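Local coordinates for protein SorB (Sorangium cellulosum, PDB 6B2V) that serves as the pyran synthase domain of module nine, probably closing a pyran ring, in the trans-acyltransferase polyketide assembly line for the antibiotic sorangicin, at residues P29-E34 with L68-A73; T162-M167 with R228-P233; L181-H186 with S221-G226. One frame throughout, in Å; residues are numbered along the deposited sequence.

Contact 1 of 3, residues P29-E34 with L68-A73; sequences PLVHRE and LEMARA
Leu30 packs closely against Met70, its CB 4.1 Å from Met70 CB, while its CD1 continues along the helix to Glu69 CG at 3.9 Å, the two side chains crossing at about a right angle. Arg72 presents NE and NH2 side-on, one to each Glu69 oxygen, which they meet from above the carboxylate plane; the same carboxylate also bonds to His28 NE2 and to the backbone N-H groups of Leu204 and Leu205. Met70, with CG anti to the backbone N (chi1 -176°) and extended beyond it, runs alongside Leu30 O with CG, SD and CE, of which CE comes closest at 3.5 Å. That carbonyl is buried by the contact and has no hydrogen-bond partner in the model. One turn along, Val31 CG2 rests on Ala73 CB at 3.8 Å. The helix, 64-77, belongs to what is predicted to be the N-terminal hotdog fold, and the loop residues 29-32 lead over it into strand 33-35, with Leu30 and Val31 also reaching Phe48 and Phe44 of strand 41-48. Past Val31 the segment diverges to the exposed side. His32 and Arg33 both pair with Ala45 in a classic beta bulge, and His32 NE2 turns back to Pro29 O, 3.0 Å away, meeting it from above the carbonyl plane.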
# COMPACT_ATOMS: atom_id res chain seq x y z
N PRO A 29 13.43 -5.72 6.98
CA PRO A 29 14.12 -4.60 6.35
C PRO A 29 13.71 -3.23 6.88
O PRO A 29 14.43 -2.30 6.72
CB PRO A 29 13.71 -4.72 4.89
CG PRO A 29 13.44 -6.16 4.72
CD PRO A 29 12.80 -6.59 5.98
N LEU A 30 12.52 -3.14 7.40
CA LEU A 30 12.02 -1.85 7.87
C LEU A 30 11.99 -1.64 9.37
O LEU A 30 11.61 -0.61 9.81
CB LEU A 30 10.66 -1.54 7.25
CG LEU A 30 10.49 -1.78 5.76
CD1 LEU A 30 9.05 -1.57 5.40
CD2 LEU A 30 11.38 -0.89 4.91
N VAL A 31 12.30 -2.65 10.14
CA VAL A 31 12.32 -2.53 11.56
C VAL A 31 13.61 -3.10 12.10
O VAL A 31 13.76 -4.25 12.13
CB VAL A 31 11.18 -3.33 12.16
CG1 VAL A 31 11.20 -3.23 13.65
CG2 VAL A 31 9.87 -2.83 11.61
N HIS A 32 14.54 -2.24 12.50
CA HIS A 32 15.82 -2.71 12.98
C HIS A 32 16.02 -2.87 14.48
O HIS A 32 16.75 -3.71 14.89
CB HIS A 32 16.92 -1.84 12.41
CG HIS A 32 16.90 -1.71 10.93
ND1 HIS A 32 17.59 -0.74 10.26
CD2 HIS A 32 16.27 -2.44 9.99
CE1 HIS A 32 17.39 -0.87 8.97
NE2 HIS A 32 16.59 -1.90 8.78
N ARG A 33 15.40 -2.02 15.29
CA ARG A 33 15.60 -2.15 16.72
C ARG A 33 14.41 -1.61 17.50
O ARG A 33 13.62 -0.83 16.98
CB ARG A 33 16.95 -1.55 17.12
CG ARG A 33 17.05 -0.05 16.92
CD ARG A 33 18.44 0.46 17.25
NE ARG A 33 18.54 1.91 17.10
CZ ARG A 33 18.75 2.54 15.95
NH1 ARG A 33 18.88 1.84 14.83
NH2 ARG A 33 18.82 3.86 15.91
N GLU A 34 14.30 -2.05 18.74
CA GLU A 34 13.29 -1.54 19.63
C GLU A 34 13.94 -0.37 20.39
O GLU A 34 15.06 -0.44 20.76
CB GLU A 34 12.69 -2.58 20.58
CG GLU A 34 11.62 -1.98 21.47
CD GLU A 34 10.65 -2.94 22.10
OE1 GLU A 34 10.75 -4.12 21.91
OE2 GLU A 34 9.77 -2.45 22.75
N LEU A 68 2.90 1.04 5.76
CA LEU A 68 1.94 0.08 6.23
C LEU A 68 2.66 -1.18 6.64
O LEU A 68 2.37 -1.74 7.61
CB LEU A 68 0.91 -0.26 5.15
CG LEU A 68 0.04 0.90 4.66
CD1 LEU A 68 -0.88 0.49 3.56
CD2 LEU A 68 -0.75 1.54 5.78
N GLU A 69 3.59 -1.59 5.81
CA GLU A 69 4.39 -2.77 6.12
C GLU A 69 5.25 -2.56 7.38
O GLU A 69 5.39 -3.42 8.17
CB GLU A 69 5.24 -3.20 4.91
CG GLU A 69 6.26 -4.32 5.14
CD GLU A 69 5.66 -5.70 5.35
OE1 GLU A 69 4.51 -5.89 5.13
OE2 GLU A 69 6.41 -6.56 5.74
N MET A 70 5.80 -1.38 7.54
CA MET A 70 6.60 -1.07 8.70
C MET A 70 5.77 -1.13 9.98
O MET A 70 6.19 -1.70 10.94
CB MET A 70 7.28 0.30 8.55
CG MET A 70 8.20 0.63 9.70
SD MET A 70 8.89 2.29 9.45
CE MET A 70 10.07 2.37 10.79
N ALA A 71 4.60 -0.53 9.95
CA ALA A 71 3.76 -0.56 11.10
C ALA A 71 3.34 -1.99 11.47
O ALA A 71 3.37 -2.33 12.59
CB ALA A 71 2.54 0.27 10.87
N ARG A 72 2.97 -2.77 10.49
CA ARG A 72 2.62 -4.15 10.72
C ARG A 72 3.80 -4.94 11.25
O ARG A 72 3.66 -5.70 12.16
CB ARG A 72 2.14 -4.80 9.42
CG ARG A 72 1.69 -6.27 9.51
CD ARG A 72 1.96 -7.01 8.19
NE ARG A 72 3.35 -7.12 7.82
CZ ARG A 72 4.23 -7.88 8.43
NH1 ARG A 72 3.87 -8.63 9.44
NH2 ARG A 72 5.46 -7.91 8.03
N ALA A 73 4.97 -4.75 10.65
CA ALA A 73 6.15 -5.45 11.09
C ALA A 73 6.50 -5.08 12.53
O ALA A 73 6.91 -5.91 13.28
CB ALA A 73 7.28 -5.18 10.16

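Contact 2 of 3, residues T162-M167 with R228-P233; sequences TRNEAM and REWRFP
Arg228 O is approached by three successive carbons of Met167: CG comes to 3.2 Å from Arg228 O, CB lies slightly farther off, and Met167 CA makes a C-H...O contact with it at 3.4 Å. In return, Met167 O lies 3.0 Å from Trp230 N and 3.2 Å from Trp230 CB. Helix 160-166 and the residue that follows it are thereby set against the loop leading into strand 232-241, within the predicted C-terminal hotdog fold. The methionine chain runs straight as far as SD and then bends (chi3 -52°); SD sits 3.8 Å from Arg228 CA.

The aromatic half of the contact belongs to Trp230. Its CG is anti to the backbone N (chi1 -163°), which sends the six-membered ring back toward the helix. There Asn164 OD1 meets the ring at its edge, in plane, 3.5 Å from Trp230 CZ3, with the amide plane standing almost perpendicular to the indole. Asn164 ND2 bonds to Ala160 O, one turn back, which helps to fix the rotation of the amide. Along the far part of the loop, Trp230 CD1 lies over one face of the Phe232 ring, toward its rim. At the exposed rim, Arg228 NH2 passes 4.0 Å from Ala166 CB, while the Arg163 and Arg228 guanidinium groups are near each other without touching.

OD1 of Asn164 is buried here with no hydrogen-bond partner in the model, so the electropositive C-H edge of the indole is probably its main electrostatic compensation. This part of the junction therefore probably draws on weak C-H...O attraction as well as on the burial of Met167.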
# COMPACT_ATOMS: atom_id res chain seq x y z
N THR A 162 4.08 2.65 -20.57
CA THR A 162 4.12 3.95 -21.16
C THR A 162 3.21 4.95 -20.50
O THR A 162 3.64 6.03 -20.19
CB THR A 162 3.79 3.85 -22.66
OG1 THR A 162 4.70 2.98 -23.30
CG2 THR A 162 3.86 5.18 -23.30
N ARG A 163 1.98 4.57 -20.23
CA ARG A 163 1.05 5.49 -19.63
C ARG A 163 1.39 5.95 -18.24
O ARG A 163 1.25 7.10 -17.94
CB ARG A 163 -0.35 4.90 -19.62
CG ARG A 163 -0.91 4.69 -20.99
CD ARG A 163 -1.38 5.99 -21.64
NE ARG A 163 -2.32 6.71 -20.81
CZ ARG A 163 -3.62 6.46 -20.78
NH1 ARG A 163 -4.12 5.52 -21.55
NH2 ARG A 163 -4.40 7.15 -20.01
N ASN A 164 1.76 5.03 -17.38
CA ASN A 164 2.05 5.40 -16.02
C ASN A 164 3.32 6.18 -15.86
O ASN A 164 3.37 7.09 -15.10
CB ASN A 164 1.94 4.23 -15.07
CG ASN A 164 0.51 3.78 -14.90
OD1 ASN A 164 -0.26 4.45 -14.33
ND2 ASN A 164 0.19 2.62 -15.40
N GLU A 165 4.35 5.82 -16.62
CA GLU A 165 5.63 6.52 -16.60
C GLU A 165 5.46 7.94 -17.07
O GLU A 165 6.03 8.84 -16.55
CB GLU A 165 6.68 5.82 -17.45
CG GLU A 165 7.28 4.59 -16.81
CD GLU A 165 8.39 3.99 -17.66
OE1 GLU A 165 8.56 4.43 -18.79
OE2 GLU A 165 9.06 3.09 -17.21
N ALA A 166 4.59 8.14 -18.03
CA ALA A 166 4.30 9.46 -18.55
C ALA A 166 3.65 10.35 -17.52
O ALA A 166 3.72 11.56 -17.61
CB ALA A 166 3.45 9.37 -19.78
N MET A 167 3.00 9.70 -16.58
CA MET A 167 2.30 10.38 -15.53
C MET A 167 3.15 10.61 -14.31
O MET A 167 2.65 11.08 -13.34
CB MET A 167 0.94 9.74 -15.26
CG MET A 167 -0.05 10.11 -16.37
SD MET A 167 -1.75 9.61 -16.15
CE MET A 167 -1.52 7.84 -15.81
N ARG A 228 -3.20 13.98 -15.64
CA ARG A 228 -1.96 13.37 -15.98
C ARG A 228 -0.83 13.50 -14.95
O ARG A 228 0.23 13.12 -15.22
CB ARG A 228 -1.47 13.94 -17.31
CG ARG A 228 -2.11 13.30 -18.50
CD ARG A 228 -1.69 13.97 -19.81
NE ARG A 228 -0.35 13.59 -20.20
CZ ARG A 228 -0.06 12.56 -20.96
NH1 ARG A 228 -0.99 11.73 -21.41
NH2 ARG A 228 1.15 12.34 -21.27
N GLU A 229 -1.07 14.10 -13.81
CA GLU A 229 -0.06 14.26 -12.80
C GLU A 229 -0.25 13.11 -11.78
O GLU A 229 -1.31 12.87 -11.36
CB GLU A 229 -0.21 15.62 -12.13
CG GLU A 229 -0.02 16.85 -13.02
CD GLU A 229 1.40 17.07 -13.42
OE1 GLU A 229 2.23 17.08 -12.54
OE2 GLU A 229 1.65 17.26 -14.60
N TRP A 230 0.84 12.46 -11.38
CA TRP A 230 0.74 11.32 -10.45
C TRP A 230 0.12 11.69 -9.14
O TRP A 230 0.27 12.80 -8.67
CB TRP A 230 2.12 10.72 -10.18
CG TRP A 230 2.06 9.34 -9.59
CD1 TRP A 230 2.43 8.96 -8.37
CD2 TRP A 230 1.52 8.20 -10.21
NE1 TRP A 230 2.17 7.65 -8.17
CE2 TRP A 230 1.60 7.16 -9.30
CE3 TRP A 230 0.96 7.96 -11.44
CZ2 TRP A 230 1.18 5.90 -9.62
CZ3 TRP A 230 0.55 6.72 -11.75
CH2 TRP A 230 0.66 5.70 -10.84
N ARG A 231 -0.61 10.74 -8.58
CA ARG A 231 -1.23 10.94 -7.32
C ARG A 231 -0.67 9.93 -6.31
O ARG A 231 -0.32 8.85 -6.65
CB ARG A 231 -2.75 10.85 -7.45
CG ARG A 231 -3.36 11.98 -8.29
CD ARG A 231 -4.84 11.87 -8.52
NE ARG A 231 -5.36 13.07 -9.15
CZ ARG A 231 -6.63 13.32 -9.33
NH1 ARG A 231 -7.55 12.48 -8.96
NH2 ARG A 231 -6.98 14.45 -9.88
N PHE A 232 -0.55 10.38 -5.08
CA PHE A 232 -0.03 9.61 -3.98
C PHE A 232 -1.07 9.32 -2.93
O PHE A 232 -1.92 10.10 -2.71
CB PHE A 232 1.13 10.36 -3.34
CG PHE A 232 2.19 10.71 -4.27
CD1 PHE A 232 2.09 11.83 -5.03
CD2 PHE A 232 3.26 9.92 -4.41
CE1 PHE A 232 3.05 12.17 -5.92
CE2 PHE A 232 4.25 10.24 -5.30
CZ PHE A 232 4.14 11.37 -6.05
N PRO A 233 -0.94 8.18 -2.27
CA PRO A 233 -1.93 7.86 -1.26
C PRO A 233 -2.01 8.96 -0.15
O PRO A 233 -1.02 9.38 0.27
CB PRO A 233 -1.38 6.54 -0.68
CG PRO A 233 -0.71 5.95 -1.85
CD PRO A 233 -0.11 7.04 -2.63

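Contact 3 of 3, residues L181-H186 with S221-G226; sequences LVHSDH and SLIQDG
The predicted C-terminal hotdog fold packs the last turn of helix 207-225 against the tight connection between strands 178-183 and 187-192, with Ile223 and Gln224 meeting residues 183-186. The polar link is Gln224 NE2 to Asp185 O, 2.9 Å, a bent bond (132° at the hydrogen) in which the acceptor is tilted from the amide plane. The same nitrogen lies 3.6 Å from His186 CB. Gln224 OE1 is taken up by Tyr268 OH and Arg255 NH2, so the amide is held from both its ends and its orientation is settled. With chi1 62° and an unstaggered chi2 of 100°, Ile223 CD1 reaches the His183 ring obliquely, 4.1 Å from ND1, the two side chains sliding past each other in opposite directions. That ring is held by ND1 donating to Ser184 O, just past the strand, and by its edge-to-face meeting with Phe219. Beyond the contact the helix finishes in a Schellman motif at Gly226. The connection itself is braced by an ST turn, His186 N donating to Ser184 OG at 3.2 Å. Within the exposed pair Asp185 and His186, His186 ND1 donates to Asp185 OD1 at 2.8 Å, nearly straight and in the plane of the imidazole.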
# COMPACT_ATOMS: atom_id res chain seq x y z
N LEU A 181 -2.91 -4.26 -18.39
CA LEU A 181 -3.91 -3.45 -17.77
C LEU A 181 -5.11 -3.14 -18.69
O LEU A 181 -4.91 -2.66 -19.72
CB LEU A 181 -3.25 -2.14 -17.32
CG LEU A 181 -4.13 -1.07 -16.64
CD1 LEU A 181 -4.78 -1.59 -15.38
CD2 LEU A 181 -3.29 0.13 -16.24
N VAL A 182 -6.33 -3.41 -18.26
CA VAL A 182 -7.53 -3.06 -18.98
C VAL A 182 -8.47 -2.31 -18.03
O VAL A 182 -8.41 -2.43 -16.87
CB VAL A 182 -8.26 -4.29 -19.61
CG1 VAL A 182 -7.39 -5.02 -20.63
CG2 VAL A 182 -8.75 -5.25 -18.54
N HIS A 183 -9.30 -1.50 -18.65
CA HIS A 183 -10.20 -0.70 -17.87
C HIS A 183 -11.45 -0.20 -18.59
O HIS A 183 -11.51 -0.18 -19.75
CB HIS A 183 -9.41 0.50 -17.29
CG HIS A 183 -9.07 1.59 -18.26
ND1 HIS A 183 -9.89 2.67 -18.44
CD2 HIS A 183 -8.03 1.77 -19.08
CE1 HIS A 183 -9.35 3.48 -19.32
NE2 HIS A 183 -8.22 2.95 -19.73
N SER A 184 -12.43 0.12 -17.79
CA SER A 184 -13.62 0.85 -18.23
C SER A 184 -13.52 2.30 -17.71
O SER A 184 -12.49 2.74 -17.32
CB SER A 184 -14.93 0.26 -17.69
OG SER A 184 -14.99 0.37 -16.34
N ASP A 185 -14.62 3.00 -17.70
CA ASP A 185 -14.56 4.35 -17.17
C ASP A 185 -14.49 4.40 -15.66
O ASP A 185 -14.25 5.42 -15.15
CB ASP A 185 -15.70 5.26 -17.67
CG ASP A 185 -17.06 4.74 -17.36
OD1 ASP A 185 -17.21 3.71 -16.79
OD2 ASP A 185 -17.98 5.42 -17.74
N HIS A 186 -14.74 3.29 -14.98
CA HIS A 186 -14.74 3.26 -13.53
C HIS A 186 -14.15 2.01 -12.84
O HIS A 186 -14.17 1.91 -11.69
CB HIS A 186 -16.16 3.42 -13.00
CG HIS A 186 -17.02 2.26 -13.34
ND1 HIS A 186 -17.56 2.10 -14.58
CD2 HIS A 186 -17.38 1.18 -12.62
CE1 HIS A 186 -18.26 0.98 -14.60
NE2 HIS A 186 -18.16 0.41 -13.43
N SER A 221 -7.95 6.84 -10.93
CA SER A 221 -8.22 8.15 -10.36
C SER A 221 -7.87 9.21 -11.37
O SER A 221 -8.59 10.10 -11.54
CB SER A 221 -7.40 8.37 -9.06
OG SER A 221 -7.72 9.57 -8.39
N LEU A 222 -6.75 9.05 -12.02
CA LEU A 222 -6.33 9.99 -13.06
C LEU A 222 -7.25 10.01 -14.29
O LEU A 222 -7.69 11.04 -14.71
CB LEU A 222 -4.89 9.71 -13.49
CG LEU A 222 -3.88 10.00 -12.39
CD1 LEU A 222 -2.54 9.49 -12.85
CD2 LEU A 222 -3.79 11.46 -12.11
N ILE A 223 -7.60 8.72 -14.70
CA ILE A 223 -8.34 8.89 -15.94
C ILE A 223 -9.79 9.30 -15.68
O ILE A 223 -10.33 10.15 -16.38
CB ILE A 223 -8.33 7.60 -16.79
CG1 ILE A 223 -9.01 6.46 -16.03
CG2 ILE A 223 -6.91 7.22 -17.16
CD1 ILE A 223 -10.44 6.21 -16.46
N GLN A 224 -10.34 9.10 -14.50
CA GLN A 224 -11.62 9.64 -14.20
C GLN A 224 -11.66 11.14 -14.12
O GLN A 224 -12.66 11.72 -14.37
CB GLN A 224 -12.21 9.02 -12.95
CG GLN A 224 -12.62 7.56 -13.12
CD GLN A 224 -13.66 7.11 -12.12
OE1 GLN A 224 -13.43 7.15 -10.99
NE2 GLN A 224 -14.81 6.76 -12.59
N ASP A 225 -10.58 11.74 -13.68
CA ASP A 225 -10.51 13.17 -13.53
C ASP A 225 -9.85 13.86 -14.72
O ASP A 225 -9.67 15.03 -14.71
CB ASP A 225 -9.74 13.53 -12.24
CG ASP A 225 -10.30 14.69 -11.56
OD1 ASP A 225 -11.47 14.99 -11.74
OD2 ASP A 225 -9.55 15.34 -10.87
N GLY A 226 -9.49 13.10 -15.70
CA GLY A 226 -8.83 13.64 -16.85
C GLY A 226 -7.50 14.28 -16.58
O GLY A 226 -7.11 15.19 -17.26

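Contacts 2 and 3 are neighbours in the predicted C-terminal hotdog fold, their centres 12 Å apart, and helix 207-225 runs directly on toward the loop of contact 2. Arg231 ties them: its NH2 forms a salt bridge with Asp225 OD2 at 2.9 Å, and its NH1 probably bonds to Ser221 OG. Met167 SD also packs on Leu222 CD1, 3.4 Å away. Contact 1 stands apart in the predicted N-terminal hotdog region, on the opposite side of the chain's centre, its centre about 28 Å from that of contact 2 and 33 Å from that of contact 3. Its nearest atoms are still about 7 Å from contact 2 and 16 Å from contact 3.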